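Local coordinates for protein glucose-6-phosphate isomerase (Chlamydia trachomatis D/UW-3/CX, PDB 6OTU) that catalyses the reversible isomerisation of glucose-6-phosphate to fructose-6-phosphate, at residues Glu194-Glu198 and Ile199-Gln203; Asn429-Ala432 and Gln433-Leu437. One frame throughout, in Å; residues are numbered along the deposited sequence.

Contact 1 (Glu194-Glu198 and Ile199-Gln203); sequences EVLRE and IDLEQ
Ile199, in the loop after helix 189-196, packs on Val195, four residues earlier. The tight half of the contact is here: CG2 of Ile199 lies 3.4 Å from the carbonyl O of Val195, and the same methyl is 4.2 Å from CG1 of Val195, with CD1 of Ile199 equally far from that CG1. The isoleucine reaches this place because CG1 stands between its own backbone N and carbonyl carbon (chi1 67°), which leaves both of its branches close to the Val195 carbonyl. That carbonyl O also accepts the backbone N of Glu198 at 2.9 Å. A second apolar touch spans five residues, where the methyl CD2 of Leu196 meets CD2 of Leu201 at 4.0 Å, the two side chains crossing at a slant. Phe182 of strand 180-184 and Val153 of strand 151-155 pack against both Val195 and Ile199, while Phe225 of helix 216-231 touches Leu196 and Ile199.

The other side is loose and polar. Arg197 and Glu198 form a long salt bridge, NH1 to OE2 3.6 Å, with the carboxylate oxygen at the edge of the guanidinium; NH2 of Arg197 is hydrogen-bonded to the carbonyl O of Ser177 of the second subunit. Exposed Asp200 accepts a weak bond on OD1 from the backbone N of Glu202 at the 3-10 turn 201-203. Helix 189-196 links strands 180-184 and 204-209 of one parallel sheet, and this contact forms the return to the sheet in a beta-alpha-beta crossover, as in SIS domains.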
loop_
_atom_site.group_PDB
_atom_site.type_symbol
_atom_site.label_atom_id
_atom_site.label_comp_id
_atom_site.label_asym_id
_atom_site.label_seq_id
_atom_site.Cartn_x
_atom_site.Cartn_y
_atom_site.Cartn_z
ATOM N N GLU A 194 9.576 -12.369 14.684
ATOM C CA GLU A 194 8.376 -11.784 15.284
ATOM C C GLU A 194 7.298 -12.840 15.493
ATOM O O GLU A 194 6.566 -12.792 16.490
ATOM C CB GLU A 194 7.836 -10.615 14.438
ATOM C CG GLU A 194 7.207 -11.020 13.085
ATOM C CD GLU A 194 6.676 -9.850 12.245
ATOM O OE1 GLU A 194 6.585 -8.706 12.765
ATOM O OE2 GLU A 194 6.363 -10.083 11.049
ATOM N N VAL A 195 7.202 -13.817 14.592
ATOM C CA VAL A 195 6.174 -14.836 14.739
ATOM C C VAL A 195 6.560 -15.839 15.816
ATOM O O VAL A 195 5.743 -16.189 16.675
ATOM C CB VAL A 195 5.919 -15.509 13.386
ATOM C CG1 VAL A 195 5.021 -16.741 13.559
ATOM C CG2 VAL A 195 5.307 -14.478 12.439
ATOM N N LEU A 196 7.811 -16.304 15.802
ATOM C CA LEU A 196 8.258 -17.249 16.819
ATOM C C LEU A 196 8.134 -16.658 18.218
ATOM O O LEU A 196 7.866 -17.386 19.179
ATOM C CB LEU A 196 9.696 -17.677 16.534
ATOM C CG LEU A 196 9.930 -18.617 15.348
ATOM C CD1 LEU A 196 11.340 -18.473 14.804
ATOM C CD2 LEU A 196 9.649 -20.047 15.746
ATOM N N ARG A 197 8.293 -15.339 18.346
ATOM C CA ARG A 197 8.143 -14.703 19.646
ATOM C C ARG A 197 6.750 -14.921 20.222
ATOM O O ARG A 197 6.577 -14.912 21.444
ATOM C CB ARG A 197 8.442 -13.208 19.528
ATOM C CG ARG A 197 8.415 -12.450 20.839
ATOM C CD ARG A 197 8.258 -10.962 20.589
ATOM N NE ARG A 197 8.850 -10.158 21.655
ATOM C CZ ARG A 197 8.146 -9.503 22.576
ATOM N NH1 ARG A 197 6.818 -9.558 22.554
ATOM N NH2 ARG A 197 8.770 -8.790 23.514
ATOM N N GLU A 198 5.755 -15.154 19.373
ATOM C CA GLU A 198 4.362 -15.107 19.801
ATOM C C GLU A 198 3.703 -16.467 20.017
ATOM O O GLU A 198 2.675 -16.522 20.699
ATOM C CB GLU A 198 3.530 -14.324 18.775
ATOM C CG GLU A 198 4.004 -12.884 18.563
ATOM C CD GLU A 198 3.889 -12.033 19.826
ATOM O OE1 GLU A 198 2.956 -12.286 20.625
ATOM O OE2 GLU A 198 4.725 -11.118 20.017
ATOM N N ILE A 199 4.243 -17.560 19.470
ATOM C CA ILE A 199 3.483 -18.801 19.326
ATOM C C ILE A 199 3.998 -19.883 20.268
ATOM O O ILE A 199 5.167 -19.901 20.676
ATOM C CB ILE A 199 3.513 -19.303 17.867
ATOM C CG1 ILE A 199 4.933 -19.742 17.486
ATOM C CG2 ILE A 199 3.013 -18.215 16.916
ATOM C CD1 ILE A 199 5.108 -20.126 16.036
ATOM N N ASP A 200 3.098 -20.805 20.599
ATOM C CA ASP A 200 3.437 -22.044 21.294
ATOM C C ASP A 200 3.648 -23.121 20.230
ATOM O O ASP A 200 2.691 -23.549 19.574
ATOM C CB ASP A 200 2.314 -22.401 22.269
ATOM C CG ASP A 200 2.515 -23.737 22.977
ATOM O OD1 ASP A 200 3.577 -24.388 22.834
ATOM O OD2 ASP A 200 1.572 -24.134 23.696
ATOM N N LEU A 201 4.905 -23.546 20.047
ATOM C CA LEU A 201 5.226 -24.478 18.965
ATOM C C LEU A 201 4.455 -25.782 19.108
ATOM O O LEU A 201 3.971 -26.333 18.112
ATOM C CB LEU A 201 6.733 -24.754 18.915
ATOM C CG LEU A 201 7.678 -23.603 18.526
ATOM C CD1 LEU A 201 9.141 -24.009 18.684
ATOM C CD2 LEU A 201 7.415 -23.094 17.112
ATOM N N GLU A 202 4.316 -26.283 20.343
ATOM C CA GLU A 202 3.578 -27.526 20.551
ATOM C C GLU A 202 2.142 -27.415 20.052
ATOM O O GLU A 202 1.540 -28.421 19.664
ATOM C CB GLU A 202 3.601 -27.914 22.026
ATOM C CG GLU A 202 3.671 -29.413 22.235
ATOM C CD GLU A 202 4.304 -29.792 23.561
ATOM O OE1 GLU A 202 4.891 -30.896 23.645
ATOM O OE2 GLU A 202 4.211 -28.982 24.517
ATOM N N GLN A 203 1.595 -26.199 20.022
ATOM C CA GLN A 203 0.233 -25.945 19.579
ATOM C C GLN A 203 0.160 -25.456 18.139
ATOM O O GLN A 203 -0.925 -25.111 17.666
ATOM C CB GLN A 203 -0.432 -24.925 20.511
ATOM C CG GLN A 203 -1.081 -25.542 21.740
ATOM C CD GLN A 203 -2.016 -26.696 21.386
ATOM O OE1 GLN A 203 -3.029 -26.501 20.714
ATOM N NE2 GLN A 203 -1.672 -27.904 21.836
#

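Contact 2 (Asn429-Ala432 and Gln433-Leu437); sequences NLVA and QSLAL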
loop_
_atom_site.group_PDB
_atom_site.type_symbol
_atom_site.label_atom_id
_atom_site.label_comp_id
_atom_site.label_asym_id
_atom_site.label_seq_id
_atom_site.Cartn_x
_atom_site.Cartn_y
_atom_site.Cartn_z
ATOM N N ASN A 429 -20.026 8.331 3.554
ATOM C CA ASN A 429 -18.745 8.963 3.241
ATOM C C ASN A 429 -18.228 8.524 1.872
ATOM O O ASN A 429 -17.756 9.354 1.088
ATOM C CB ASN A 429 -17.718 8.627 4.324
ATOM C CG ASN A 429 -17.619 9.696 5.411
ATOM O OD1 ASN A 429 -16.784 10.604 5.340
ATOM N ND2 ASN A 429 -18.440 9.561 6.444
ATOM N N LEU A 430 -18.296 7.218 1.573
ATOM C CA LEU A 430 -17.880 6.727 0.259
ATOM C C LEU A 430 -18.666 7.419 -0.853
ATOM O O LEU A 430 -18.084 7.958 -1.804
ATOM C CB LEU A 430 -18.050 5.200 0.194
ATOM C CG LEU A 430 -17.627 4.345 -1.014
ATOM C CD1 LEU A 430 -17.699 2.844 -0.676
ATOM C CD2 LEU A 430 -18.416 4.625 -2.318
ATOM N N VAL A 431 -19.997 7.411 -0.746
ATOM C CA VAL A 431 -20.849 8.044 -1.753
ATOM C C VAL A 431 -20.496 9.522 -1.904
ATOM O O VAL A 431 -20.334 10.032 -3.019
ATOM C CB VAL A 431 -22.334 7.859 -1.385
ATOM C CG1 VAL A 431 -23.208 8.754 -2.236
ATOM C CG2 VAL A 431 -22.753 6.368 -1.507
ATOM N N ALA A 432 -20.371 10.235 -0.781
ATOM C CA ALA A 432 -20.118 11.671 -0.857
ATOM C C ALA A 432 -18.807 11.969 -1.574
ATOM O O ALA A 432 -18.710 12.966 -2.302
ATOM C CB ALA A 432 -20.108 12.294 0.536
ATOM N N GLN A 433 -17.797 11.106 -1.400
ATOM C CA GLN A 433 -16.471 11.369 -1.959
ATOM C C GLN A 433 -16.429 11.101 -3.458
ATOM O O GLN A 433 -15.831 11.874 -4.217
ATOM C CB GLN A 433 -15.417 10.529 -1.228
ATOM C CG GLN A 433 -15.165 11.000 0.191
ATOM C CD GLN A 433 -13.992 11.980 0.289
ATOM O OE1 GLN A 433 -13.310 12.258 -0.705
ATOM N NE2 GLN A 433 -13.762 12.517 1.495
ATOM N N SER A 434 -17.057 10.012 -3.892
ATOM C CA SER A 434 -17.193 9.730 -5.319
ATOM C C SER A 434 -17.902 10.883 -6.044
ATOM O O SER A 434 -17.393 11.419 -7.036
ATOM C CB SER A 434 -17.939 8.403 -5.494
ATOM O OG SER A 434 -18.424 8.224 -6.802
ATOM N N LEU A 435 -19.068 11.300 -5.541
ATOM C CA LEU A 435 -19.750 12.468 -6.103
ATOM C C LEU A 435 -18.861 13.708 -6.087
ATOM O O LEU A 435 -18.789 14.442 -7.080
ATOM C CB LEU A 435 -21.040 12.733 -5.336
ATOM C CG LEU A 435 -22.137 11.726 -5.670
ATOM C CD1 LEU A 435 -23.358 12.000 -4.836
ATOM C CD2 LEU A 435 -22.496 11.790 -7.138
ATOM N N ALA A 436 -18.173 13.956 -4.970
ATOM C CA ALA A 436 -17.319 15.135 -4.874
ATOM C C ALA A 436 -16.176 15.066 -5.879
ATOM O O ALA A 436 -15.871 16.061 -6.546
ATOM C CB ALA A 436 -16.791 15.277 -3.447
ATOM N N LEU A 437 -15.552 13.886 -6.021
ATOM C CA LEU A 437 -14.457 13.733 -6.978
ATOM C C LEU A 437 -14.939 13.968 -8.403
ATOM O O LEU A 437 -14.227 14.570 -9.214
ATOM C CB LEU A 437 -13.817 12.341 -6.847
ATOM C CG LEU A 437 -12.841 12.111 -5.680
ATOM C CD1 LEU A 437 -12.572 10.618 -5.429
ATOM C CD2 LEU A 437 -11.529 12.874 -5.884
HETATM O O HOH W 1 -16.044 12.365 3.352
#
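Val431 and Leu435 line up one turn apart on helix 422-439, their side chains side by side and pointing the same way, with CG1 of Val431 4.2 Å from CD1 of Leu435. CG of Leu435 also rests 3.6 Å from the Val431 carbonyl O.

Backbone bonds of the i to i+4 kind run through the stretch. Leu435 N donates to Val431 O at 3.1 Å and Ser434 N to Leu430 O, both nearly straight, at 172° and 175°; Ala436 N to Ala432 O, at 2.9 Å, is more bent.

A water joins Asn429 and Gln433. It donates to Asn429 OD1 at 2.8 Å and accepts from Gln433 NE2 at 2.9 Å. The glutamine chain, bent at chi2 (-94°), carries its amide to this water, while its OE1 is hydrogen-bonded to His393. Asn429 is held further by Lys425 O and Gln385, and Ser434 OG by Ser456 and Thr60.

Leu430 and Ser434 face Phe403 and Ile458 of strands 401-406 and 456-461, Gln433 and Ala436 meet helix 389-394, and Val431 packs on Leu528 and Ala432 on Ile507, both of the second subunit.

Overall arrangement
Contact 1 closes well before contact 2 opens along the chain, and their centres lie about 44 Å apart, with nearest atoms about 30 Å apart. They share no helix or strand. Residues 194-203 lie beside the five-stranded parallel sheet, in the connection from helix 189-196 to strand 204-209, whereas residues 429-437 sit within helix 422-439 against the mixed sheet that holds strands 401-406 and 456-461. Both touch the second subunit, so each lies at the subunit interface. Contact 2 is the one near the active site, Asn429 lying about 7 Å from His386, side chain to side chain; contact 1 is remote from it.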